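Local coordinates for packaging protein UL32 (Human herpesvirus 8 type M, PDB 6XF9), which probably directs newly made capsids to nuclear replication compartments, thereby controlling cleavage and packaging of viral DNA, and forms a zinc-containing pentameric ring, at residues D[87-92]-D[229-234]; D[235-240]-D[286-291]; D[279-284]-D[293-298]; D[297-302]-D[364-369]. All coordinates share one frame; numbering follows the deposited sequence. Where two conformers were deposited one is given.

Contact 1 of 4, residues D[87-92]-D[229-234]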
# COMPACT_ATOMS: atom_id res chain seq x y z
N HIS D 87 20.55 -22.33 -26.45
CA HIS D 87 19.96 -23.26 -25.44
C HIS D 87 18.71 -24.15 -26.02
O HIS D 87 17.55 -23.77 -26.31
CB HIS D 87 19.20 -22.47 -24.44
CG HIS D 87 19.96 -22.02 -23.25
ND1 HIS D 87 20.53 -20.77 -23.16
CD2 HIS D 87 20.13 -22.59 -22.04
CE1 HIS D 87 21.08 -20.61 -21.98
NE2 HIS D 87 20.86 -21.71 -21.28
N CYS D 88 19.01 -25.39 -26.26
CA CYS D 88 17.94 -26.18 -26.86
C CYS D 88 18.26 -27.66 -26.70
O CYS D 88 19.23 -28.03 -26.04
CB CYS D 88 17.73 -25.78 -28.31
SG CYS D 88 19.23 -25.75 -29.27
N TRP D 89 17.42 -28.51 -27.30
CA TRP D 89 17.69 -29.94 -27.23
C TRP D 89 18.95 -30.29 -28.02
O TRP D 89 19.86 -30.93 -27.47
CB TRP D 89 16.49 -30.75 -27.76
CG TRP D 89 16.82 -32.20 -27.83
CD1 TRP D 89 16.76 -33.10 -26.82
CD2 TRP D 89 17.34 -32.90 -28.97
NE1 TRP D 89 17.19 -34.34 -27.27
CE2 TRP D 89 17.54 -34.23 -28.59
CE3 TRP D 89 17.63 -32.53 -30.28
CZ2 TRP D 89 18.03 -35.18 -29.46
CZ3 TRP D 89 18.12 -33.48 -31.15
CH2 TRP D 89 18.32 -34.78 -30.74
N THR D 90 19.06 -29.79 -29.24
CA THR D 90 20.18 -30.15 -30.10
C THR D 90 21.52 -29.79 -29.50
O THR D 90 22.48 -30.55 -29.62
CB THR D 90 20.06 -29.47 -31.49
OG1 THR D 90 18.84 -29.89 -32.12
CG2 THR D 90 21.24 -29.85 -32.37
N SER D 91 21.61 -28.64 -28.84
CA SER D 91 22.87 -28.24 -28.23
C SER D 91 23.22 -29.14 -27.06
O SER D 91 24.41 -29.35 -26.78
CB SER D 91 22.85 -26.78 -27.78
OG SER D 91 22.38 -25.94 -28.82
N THR D 92 22.21 -29.67 -26.35
CA THR D 92 22.49 -30.62 -25.28
C THR D 92 22.93 -31.97 -25.83
O THR D 92 23.88 -32.58 -25.32
CB THR D 92 21.26 -30.78 -24.40
OG1 THR D 92 20.88 -29.49 -23.92
CG2 THR D 92 21.52 -31.73 -23.23
N ILE D 229 14.88 -34.59 -36.35
CA ILE D 229 13.58 -35.04 -36.86
C ILE D 229 13.32 -36.50 -36.52
O ILE D 229 12.19 -36.87 -36.15
CB ILE D 229 13.51 -34.81 -38.38
CG1 ILE D 229 13.67 -33.33 -38.71
CG2 ILE D 229 12.20 -35.32 -38.94
CD1 ILE D 229 13.58 -33.04 -40.15
N ASP D 230 14.35 -37.34 -36.61
CA ASP D 230 14.19 -38.76 -36.30
C ASP D 230 13.82 -38.97 -34.83
O ASP D 230 12.79 -39.58 -34.52
CB ASP D 230 15.48 -39.51 -36.63
CG ASP D 230 15.41 -41.00 -36.26
OD1 ASP D 230 14.30 -41.52 -35.99
OD2 ASP D 230 16.48 -41.66 -36.24
N ILE D 231 14.65 -38.47 -33.92
CA ILE D 231 14.48 -38.72 -32.50
C ILE D 231 13.15 -38.18 -32.00
O ILE D 231 12.48 -38.81 -31.18
CB ILE D 231 15.66 -38.14 -31.71
CG1 ILE D 231 16.91 -38.98 -31.95
CG2 ILE D 231 15.33 -38.03 -30.22
CD1 ILE D 231 18.17 -38.21 -31.76
N TRP D 232 12.76 -36.98 -32.46
CA TRP D 232 11.56 -36.36 -31.90
C TRP D 232 10.28 -36.91 -32.51
O TRP D 232 9.25 -36.92 -31.83
CB TRP D 232 11.62 -34.84 -32.07
CG TRP D 232 12.49 -34.25 -31.03
CD1 TRP D 232 13.85 -34.13 -31.08
CD2 TRP D 232 12.09 -33.74 -29.74
NE1 TRP D 232 14.32 -33.58 -29.91
CE2 TRP D 232 13.26 -33.33 -29.07
CE3 TRP D 232 10.86 -33.60 -29.09
CZ2 TRP D 232 13.23 -32.76 -27.80
CZ3 TRP D 232 10.84 -33.04 -27.81
CH2 TRP D 232 12.02 -32.63 -27.18
N SER D 233 10.32 -37.43 -33.73
CA SER D 233 9.10 -38.06 -34.25
C SER D 233 8.92 -39.46 -33.70
O SER D 233 7.78 -39.90 -33.49
CB SER D 233 9.13 -38.12 -35.77
OG SER D 233 10.34 -38.69 -36.21
N THR D 234 10.01 -40.18 -33.41
CA THR D 234 9.83 -41.51 -32.87
C THR D 234 9.42 -41.48 -31.40
O THR D 234 8.82 -42.44 -30.93
CB THR D 234 11.09 -42.39 -33.03
OG1 THR D 234 12.24 -41.77 -32.44
CG2 THR D 234 11.39 -42.57 -34.54
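Trp89 and Trp232 mark the nearest approach of two helical backbones, yet their CA atoms are 10.0 Å apart, a gap that only long side chains can bridge. Segment 87-92 turns into helix 89-106 with Cys88 at the N-cap position, while segment 229-234 runs within helix 225-235. Tryptophan suits both places because its indole is large and flat; Trp89 starts out toward the other helix, whereas Trp232 comes close only through its ring.

The two rings form a T-shaped pair: the edge of Trp232 is directed at the face of Trp89, with planes 89° apart and five-membered-ring centroids separated by 4.6 Å. The pyrrole corner of Trp232 leads, its NE1 lying over the middle of the Trp89 indole and 3.2 Å from Trp89 CD2. This aims the N-H at the electron-rich face, an electrostatically favourable place for a buried donor. Beside it, Trp232 CZ2 comes within 3.6 Å of Trp89 CG. The Trp89 ring is carried out to this meeting by a first torsion that sets CG opposite the backbone N (chi1 174°).

Ile231 adds a purely apolar touch from a different direction. Its CD1 meets the rim of the same indole, 3.6 Å from Trp89 CH2 and near the ring plane. Leu21 packs on both Trp89 and Ile231, and Pro277 on both tryptophans. Glu300 accepts hydrogen bonds from the backbone N atoms of Trp89 and Thr90 at the helix start.

The arrangement is a T-shaped tryptophan pair in a helix-helix interface of the hydrophobic core, with the Trp89 side chain about 12 Å from a bound zinc ion.

Contact 2 of 4, residues D[235-240]-D[286-291]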
# COMPACT_ATOMS: atom_id res chain seq x y z
N SER D 235 9.71 -40.39 -30.67
CA SER D 235 9.38 -40.38 -29.24
C SER D 235 8.54 -39.18 -28.80
O SER D 235 8.49 -38.90 -27.61
CB SER D 235 10.65 -40.45 -28.39
OG SER D 235 11.45 -39.31 -28.61
N SER D 236 7.87 -38.48 -29.73
CA SER D 236 7.02 -37.34 -29.37
C SER D 236 6.10 -36.99 -30.54
O SER D 236 6.18 -37.58 -31.63
CB SER D 236 7.86 -36.11 -29.01
OG SER D 236 8.21 -35.37 -30.18
N GLU D 237 5.22 -36.01 -30.32
CA GLU D 237 4.29 -35.52 -31.34
C GLU D 237 4.65 -34.12 -31.84
O GLU D 237 3.81 -33.47 -32.48
CB GLU D 237 2.88 -35.48 -30.76
CG GLU D 237 2.81 -34.58 -29.52
CD GLU D 237 1.44 -34.55 -28.85
OE1 GLU D 237 0.61 -35.45 -29.12
OE2 GLU D 237 1.21 -33.62 -28.04
N LEU D 238 5.87 -33.67 -31.60
CA LEU D 238 6.24 -32.29 -31.92
C LEU D 238 6.14 -31.97 -33.41
O LEU D 238 6.09 -30.79 -33.79
CB LEU D 238 7.64 -32.00 -31.37
CG LEU D 238 8.09 -30.55 -31.53
CD1 LEU D 238 7.04 -29.61 -30.93
CD2 LEU D 238 9.42 -30.32 -30.87
N LEU D 239 6.13 -32.97 -34.29
CA LEU D 239 6.20 -32.69 -35.74
C LEU D 239 4.94 -32.73 -36.61
O LEU D 239 5.05 -32.86 -37.83
CB LEU D 239 7.29 -33.56 -36.38
CG LEU D 239 8.71 -33.36 -35.87
CD1 LEU D 239 9.67 -34.35 -36.51
CD2 LEU D 239 9.17 -31.93 -36.11
N ASP D 240 3.77 -32.62 -36.01
CA ASP D 240 2.50 -32.75 -36.79
C ASP D 240 1.72 -31.43 -37.05
O ASP D 240 1.37 -31.08 -38.21
CB ASP D 240 1.59 -33.76 -36.09
CG ASP D 240 2.28 -35.09 -35.85
OD1 ASP D 240 3.17 -35.43 -36.65
OD2 ASP D 240 1.94 -35.81 -34.88
N LEU D 286 6.91 -30.68 -22.77
CA LEU D 286 6.34 -30.23 -24.00
C LEU D 286 4.86 -29.95 -23.81
O LEU D 286 4.09 -30.83 -23.74
CB LEU D 286 6.54 -31.28 -25.06
CG LEU D 286 5.97 -30.99 -26.40
CD1 LEU D 286 6.46 -29.67 -26.82
CD2 LEU D 286 6.46 -31.95 -27.39
N ARG D 287 4.49 -28.69 -23.85
CA ARG D 287 3.14 -28.25 -23.65
C ARG D 287 2.70 -27.41 -24.80
O ARG D 287 3.51 -26.75 -25.34
CB ARG D 287 3.12 -27.32 -22.50
CG ARG D 287 2.97 -27.95 -21.18
CD ARG D 287 3.21 -26.92 -20.13
NE ARG D 287 4.59 -26.82 -19.84
CZ ARG D 287 5.23 -27.67 -19.07
NH1 ARG D 287 4.57 -28.66 -18.54
NH2 ARG D 287 6.51 -27.52 -18.85
N TYR D 288 1.42 -27.38 -25.13
CA TYR D 288 0.93 -26.61 -26.26
C TYR D 288 0.01 -25.48 -25.97
O TYR D 288 -0.69 -25.55 -25.04
CB TYR D 288 0.18 -27.50 -27.18
CG TYR D 288 1.06 -28.41 -27.87
CD1 TYR D 288 1.37 -29.60 -27.34
CD2 TYR D 288 1.63 -28.08 -29.03
CE1 TYR D 288 2.21 -30.44 -27.97
CE2 TYR D 288 2.46 -28.91 -29.65
CZ TYR D 288 2.73 -30.07 -29.08
OH TYR D 288 3.53 -30.89 -29.66
N LYS D 289 0.11 -24.41 -26.72
CA LYS D 289 -0.78 -23.29 -26.59
C LYS D 289 -0.79 -22.47 -27.86
O LYS D 289 0.23 -22.22 -28.35
CB LYS D 289 -0.35 -22.40 -25.46
CG LYS D 289 -1.44 -21.68 -24.74
CD LYS D 289 -0.85 -20.58 -23.93
CE LYS D 289 -1.87 -19.95 -23.04
NZ LYS D 289 -1.46 -18.68 -22.44
N ASN D 290 -1.92 -22.08 -28.39
CA ASN D 290 -2.01 -21.22 -29.54
C ASN D 290 -1.18 -21.61 -30.73
O ASN D 290 -0.58 -20.82 -31.29
CB ASN D 290 -1.73 -19.81 -29.17
CG ASN D 290 -2.96 -19.02 -28.92
OD1 ASN D 290 -3.45 -18.37 -29.79
ND2 ASN D 290 -3.48 -19.13 -27.74
N GLY D 291 -1.11 -22.83 -31.11
CA GLY D 291 -0.29 -23.14 -32.27
C GLY D 291 1.20 -23.11 -32.02
O GLY D 291 1.97 -23.15 -32.98
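Apolar packing joins Leu238 to Leu286, whose branched ends meet at 4.2 Å between the two CD1 atoms. Leu286 CD2 also lies 4.2 Å from Leu238 CB, so the two methyls of Leu286 lie along one flank of Leu238. Leucine fits here because both residues are buried, and Ala293 packs against each of them.

Contacts of mixed character are made by Tyr288. Its OH lies 3.8 Å from Leu238 CA. Glu237 CG sits between the backbone N and the carbonyl carbon (chi1 59°) with the chain extended beyond it, which brings OE2 to 3.3 Å from Tyr288 CE1. Carboxylate and ring planes are 66° apart. Both residues are exposed, and a carboxylate suits such a surface place; the Tyr288 hydroxyl is turned in against Leu238.

Hydrogen bonding shapes the loop from within. Ser236 OG accepts from Leu238 N at 3.2 Å with a nearly straight N-H angle of 172°, making an ST turn, and it also bonds to Trp232 O in the preceding helix. A type I beta turn from Glu237 to Asp240 overlaps it.

The partner is a beta-hairpin, strands 288-289 and 292-293, whose turn residues Asn290 and Gly291 both have positive phi, as in a type I' turn; the loop after helix 225-235 packs on its first strand.

Contact 3 of 4, residues D[279-284]-D[293-298]. With ZN (zinc ion), chain P.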
# COMPACT_ATOMS: atom_id res chain seq x y z
N LEU D 279 13.49 -33.63 -21.20
CA LEU D 279 14.33 -33.35 -20.04
C LEU D 279 15.74 -32.97 -20.43
O LEU D 279 16.60 -32.86 -19.55
CB LEU D 279 14.35 -34.55 -19.09
CG LEU D 279 12.99 -34.89 -18.48
CD1 LEU D 279 13.05 -36.14 -17.61
CD2 LEU D 279 12.47 -33.72 -17.67
N MET D 280 16.00 -32.81 -21.73
CA MET D 280 17.24 -32.23 -22.24
C MET D 280 17.06 -30.82 -22.78
O MET D 280 18.04 -30.22 -23.25
CB MET D 280 17.83 -33.11 -23.34
CG MET D 280 18.49 -34.36 -22.84
SD MET D 280 18.78 -35.43 -24.23
CE MET D 280 20.22 -34.68 -24.98
N HIS D 281 15.87 -30.28 -22.73
CA HIS D 281 15.42 -28.99 -23.19
C HIS D 281 15.26 -28.05 -22.00
O HIS D 281 15.02 -28.51 -20.88
CB HIS D 281 14.07 -29.13 -23.91
CG HIS D 281 13.70 -27.94 -24.73
ND1 HIS D 281 13.15 -26.81 -24.18
CD2 HIS D 281 13.78 -27.72 -26.06
CE1 HIS D 281 12.94 -25.92 -25.14
NE2 HIS D 281 13.31 -26.45 -26.29
N PRO D 282 15.39 -26.73 -22.17
CA PRO D 282 15.29 -25.83 -21.00
C PRO D 282 13.95 -25.86 -20.26
O PRO D 282 13.93 -25.58 -19.05
CB PRO D 282 15.56 -24.44 -21.61
CG PRO D 282 15.70 -24.66 -23.14
CD PRO D 282 16.10 -26.08 -23.28
N THR D 283 12.83 -26.14 -20.92
CA THR D 283 11.54 -26.06 -20.24
C THR D 283 11.09 -27.38 -19.60
O THR D 283 10.04 -27.41 -18.95
CB THR D 283 10.48 -25.58 -21.23
OG1 THR D 283 10.23 -26.63 -22.16
CG2 THR D 283 10.99 -24.38 -22.00
N LEU D 284 11.84 -28.47 -19.78
CA LEU D 284 11.58 -29.72 -19.06
C LEU D 284 10.18 -30.27 -19.31
O LEU D 284 9.55 -30.85 -18.41
CB LEU D 284 11.83 -29.54 -17.56
CG LEU D 284 13.29 -29.16 -17.29
CD1 LEU D 284 13.60 -29.03 -15.81
CD2 LEU D 284 14.17 -30.20 -17.95
N ALA D 293 4.41 -24.57 -29.09
CA ALA D 293 4.73 -25.60 -28.11
C ALA D 293 5.90 -25.12 -27.28
O ALA D 293 6.67 -24.25 -27.70
CB ALA D 293 5.06 -26.93 -28.80
N SER D 294 6.05 -25.69 -26.07
CA SER D 294 7.15 -25.24 -25.22
C SER D 294 8.51 -25.60 -25.76
O SER D 294 9.50 -25.05 -25.28
CB SER D 294 7.02 -25.81 -23.81
OG SER D 294 6.93 -27.21 -23.85
N VAL D 295 8.59 -26.50 -26.74
CA VAL D 295 9.84 -26.77 -27.45
C VAL D 295 9.77 -26.03 -28.78
O VAL D 295 8.99 -26.39 -29.66
CB VAL D 295 10.07 -28.27 -27.66
CG1 VAL D 295 11.32 -28.49 -28.50
CG2 VAL D 295 10.22 -28.97 -26.35
N CYS D 296 10.59 -25.01 -28.96
CA CYS D 296 10.56 -24.24 -30.19
C CYS D 296 11.41 -24.91 -31.26
O CYS D 296 12.58 -25.23 -31.02
CB CYS D 296 11.07 -22.84 -29.93
SG CYS D 296 11.27 -21.89 -31.43
N LEU D 297 10.81 -25.16 -32.42
CA LEU D 297 11.54 -25.89 -33.46
C LEU D 297 12.56 -25.01 -34.15
O LEU D 297 13.62 -25.50 -34.54
CB LEU D 297 10.60 -26.44 -34.51
CG LEU D 297 10.06 -27.83 -34.25
CD1 LEU D 297 8.92 -28.09 -35.23
CD2 LEU D 297 11.18 -28.82 -34.45
N LEU D 298 12.27 -23.71 -34.28
CA LEU D 298 13.22 -22.81 -34.93
C LEU D 298 14.46 -22.59 -34.08
O LEU D 298 15.51 -22.24 -34.61
CB LEU D 298 12.53 -21.49 -35.26
CG LEU D 298 11.23 -21.65 -36.05
CD1 LEU D 298 10.54 -20.33 -36.24
CD2 LEU D 298 11.57 -22.25 -37.38
ZN ZN P . 12.62 -20.13 -30.74
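His281 and Val295 face each other with CA atoms 7.4 Å apart, and Thr283 and Ser294 approach more closely, as a type I beta turn from His281 to Leu284 lies against the strand exit of a hairpin. That exit leads straight into the CxxC zinc site of Cys296 and Cys299.

The imidazole of His281 carries most of the contact. Val295 CG2 sits over one face in a CH-pi contact, 3.9 Å from the ring centroid and 14° off the normal, while Val295 CG1 comes to 3.5 Å from His281 CD2. A beta-branched valine suits this place because one methyl can lie over the face while the other passes the CD2-NE2 side of the ring. Pro282 CD covers the opposite face, so the flat ring is sandwiched. Its rotation is further steadied by Thr283 N, which lies in the ring plane and gives a weak but straight hydrogen bond to His281 ND1. Ser294 O lies obliquely beside the imidazole, 3.6 Å from His281 CE1.

Thr283 and Ser294 form the polar side of the contact: Thr283 OG1, weakly bonded to Gly285 O, lies 3.7 Å from Ser294 CB. The hydroxyl of Ser294 is engaged outside the turn, bonding to Gly285 O and Arg287 N and thereby tying together the base of the hairpin.

Past Val295 the chain reaches the N-cap residue Cys296, whose sulfur both caps a backbone N of helix 297-304 and joins Cys299, His366 and Cys373 around the metal. With its sulfur trans to the amide nitrogen (chi1 172°), Cys296 SG binds the zinc ion at 2.3 Å.

Contact 4 of 4, residues D[297-302]-D[364-369]. With ZN (zinc ion), chain P.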
# COMPACT_ATOMS: atom_id res chain seq x y z
N LEU D 297 10.81 -25.16 -32.42
CA LEU D 297 11.54 -25.89 -33.46
C LEU D 297 12.56 -25.01 -34.15
O LEU D 297 13.62 -25.50 -34.54
CB LEU D 297 10.60 -26.44 -34.51
CG LEU D 297 10.06 -27.83 -34.25
CD1 LEU D 297 8.92 -28.09 -35.23
CD2 LEU D 297 11.18 -28.82 -34.45
N LEU D 298 12.27 -23.71 -34.28
CA LEU D 298 13.22 -22.81 -34.93
C LEU D 298 14.46 -22.59 -34.08
O LEU D 298 15.51 -22.24 -34.61
CB LEU D 298 12.53 -21.49 -35.26
CG LEU D 298 11.23 -21.65 -36.05
CD1 LEU D 298 10.54 -20.33 -36.24
CD2 LEU D 298 11.57 -22.25 -37.38
N CYS D 299 14.35 -22.72 -32.76
CA CYS D 299 15.55 -22.67 -31.94
C CYS D 299 16.39 -23.93 -32.11
O CYS D 299 17.62 -23.86 -32.01
CB CYS D 299 15.20 -22.48 -30.46
SG CYS D 299 14.72 -20.78 -29.98
N GLU D 300 15.76 -25.09 -32.32
CA GLU D 300 16.52 -26.27 -32.68
C GLU D 300 17.29 -26.02 -33.96
O GLU D 300 18.49 -26.30 -34.05
CB GLU D 300 15.59 -27.48 -32.84
CG GLU D 300 14.69 -27.74 -31.65
CD GLU D 300 15.44 -27.97 -30.37
OE1 GLU D 300 16.49 -28.62 -30.43
OE2 GLU D 300 15.01 -27.48 -29.30
N CYS D 301 16.63 -25.41 -34.95
CA CYS D 301 17.29 -25.14 -36.22
C CYS D 301 18.49 -24.23 -36.04
O CYS D 301 19.47 -24.35 -36.78
CB CYS D 301 16.30 -24.52 -37.20
SG CYS D 301 15.06 -25.72 -37.70
N LEU D 302 18.40 -23.27 -35.13
CA LEU D 302 19.53 -22.38 -34.90
C LEU D 302 20.78 -23.17 -34.54
O LEU D 302 21.89 -22.80 -34.95
CB LEU D 302 19.21 -21.36 -33.81
CG LEU D 302 18.17 -20.30 -34.19
CD1 LEU D 302 18.05 -19.30 -33.08
CD2 LEU D 302 18.57 -19.57 -35.46
N HIS D 364 5.92 -16.30 -35.34
CA HIS D 364 5.67 -15.07 -34.59
C HIS D 364 6.34 -15.12 -33.23
O HIS D 364 7.03 -14.18 -32.83
CB HIS D 364 4.16 -14.86 -34.41
CG HIS D 364 3.81 -13.61 -33.65
ND1 HIS D 364 2.74 -13.54 -32.79
CD2 HIS D 364 4.39 -12.39 -33.64
CE1 HIS D 364 2.68 -12.32 -32.27
NE2 HIS D 364 3.67 -11.61 -32.77
N LYS D 365 6.12 -16.21 -32.49
CA LYS D 365 6.71 -16.37 -31.17
C LYS D 365 8.21 -16.29 -31.23
O LYS D 365 8.84 -15.64 -30.39
CB LYS D 365 6.28 -17.69 -30.57
CG LYS D 365 7.09 -18.10 -29.40
CD LYS D 365 6.72 -19.51 -28.99
CE LYS D 365 7.77 -20.05 -28.08
NZ LYS D 365 7.31 -21.32 -27.51
N HIS D 366 8.81 -16.93 -32.22
CA HIS D 366 10.27 -17.04 -32.23
C HIS D 366 10.94 -15.75 -32.65
O HIS D 366 11.93 -15.35 -32.03
CB HIS D 366 10.71 -18.18 -33.16
CG HIS D 366 12.20 -18.25 -33.37
ND1 HIS D 366 13.05 -18.86 -32.48
CD2 HIS D 366 12.97 -17.74 -34.36
CE1 HIS D 366 14.29 -18.73 -32.92
NE2 HIS D 366 14.27 -18.05 -34.05
N LEU D 367 10.43 -15.07 -33.66
CA LEU D 367 11.13 -13.89 -34.16
C LEU D 367 10.77 -12.61 -33.41
O LEU D 367 11.57 -11.68 -33.40
CB LEU D 367 10.84 -13.66 -35.65
CG LEU D 367 11.41 -14.66 -36.66
CD1 LEU D 367 10.79 -14.39 -38.02
CD2 LEU D 367 12.91 -14.55 -36.73
N PHE D 368 9.57 -12.52 -32.81
CA PHE D 368 9.11 -11.25 -32.28
C PHE D 368 8.67 -11.27 -30.83
O PHE D 368 8.55 -10.19 -30.25
CB PHE D 368 7.94 -10.70 -33.13
CG PHE D 368 8.25 -10.58 -34.62
CD1 PHE D 368 8.94 -9.48 -35.13
CD2 PHE D 368 7.82 -11.56 -35.52
CE1 PHE D 368 9.21 -9.36 -36.49
CE2 PHE D 368 8.09 -11.44 -36.90
CZ PHE D 368 8.79 -10.34 -37.38
N CYS D 369 8.42 -12.43 -30.21
CA CYS D 369 7.83 -12.51 -28.88
C CYS D 369 8.68 -13.20 -27.83
O CYS D 369 9.01 -12.57 -26.81
CB CYS D 369 6.46 -13.21 -28.92
SG CYS D 369 5.32 -12.32 -29.93
ZN ZN P . 12.62 -20.13 -30.74
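His366 crosses from helix 360-369 to Leu298, Cys299 and Leu302 on helix 297-304, spanning axes that come within 10.2 Å and run at 71° to one another. Starting at its root, His366 CB touches the methyl Leu298 CD1 at 3.8 Å. The next bond turns CG away from the backbone N (chi1 172°), which carries the imidazole toward the other helix.

From CG onward Leu298 covers one face of the ring: the CB of that leucine stands 3.7 Å from the ring centroid and only 8° off the normal, a CH-pi contact over the centre. Leucine suits this place, since it covers the ring with carbon and offers no competing ligand. His366 ND1 binds the zinc ion at 2.2 Å. Cys299 SG takes the same metal at 2.3 Å and lies at the ring edge, 3.6 Å from His366 ND1. CD2 lies against CB and CD1 of Leu298. His366 CE1, also beside Cys299 SG, meets Leu302 CD1 at 3.8 Å. NE2 has Leu298 CB over the face and Leu302 CD1 near the ring plane.

Cys296 and Cys373 complete the zinc site of three cysteines and one histidine, so the metal joins the two helices in addition to the leucine packing on the imidazole. Around this pair, helix 349-357 meets Leu298 through Ile355, helix 308-321 meets Leu302 through Leu312, and helix 329-338 packs on His364, while Lys365 forms a salt bridge with the terminal carboxylate of Ala467.

In the fold
From the N terminus, contact 1 comes first, bringing helix 225-235 back onto the start of helix 89-106 and closing a loop of more than 130 residues. The chain leaves helix 225-235 directly into contact 2, which reaches forward to the hairpin at 288-289. Contact 3 crosses contact 2: its first segment, 279-284, lies before the hairpin and its second, 293-298, begins in the second strand and runs out of it. Contact 4 starts where contact 3 ends, sharing Leu297 and Leu298, and closes a mostly helical excursion at 364-369. Contacts 3 and 4 meet at one zinc ion, while Glu300 ties the start of helix 89-106 to the helix that carries the zinc site.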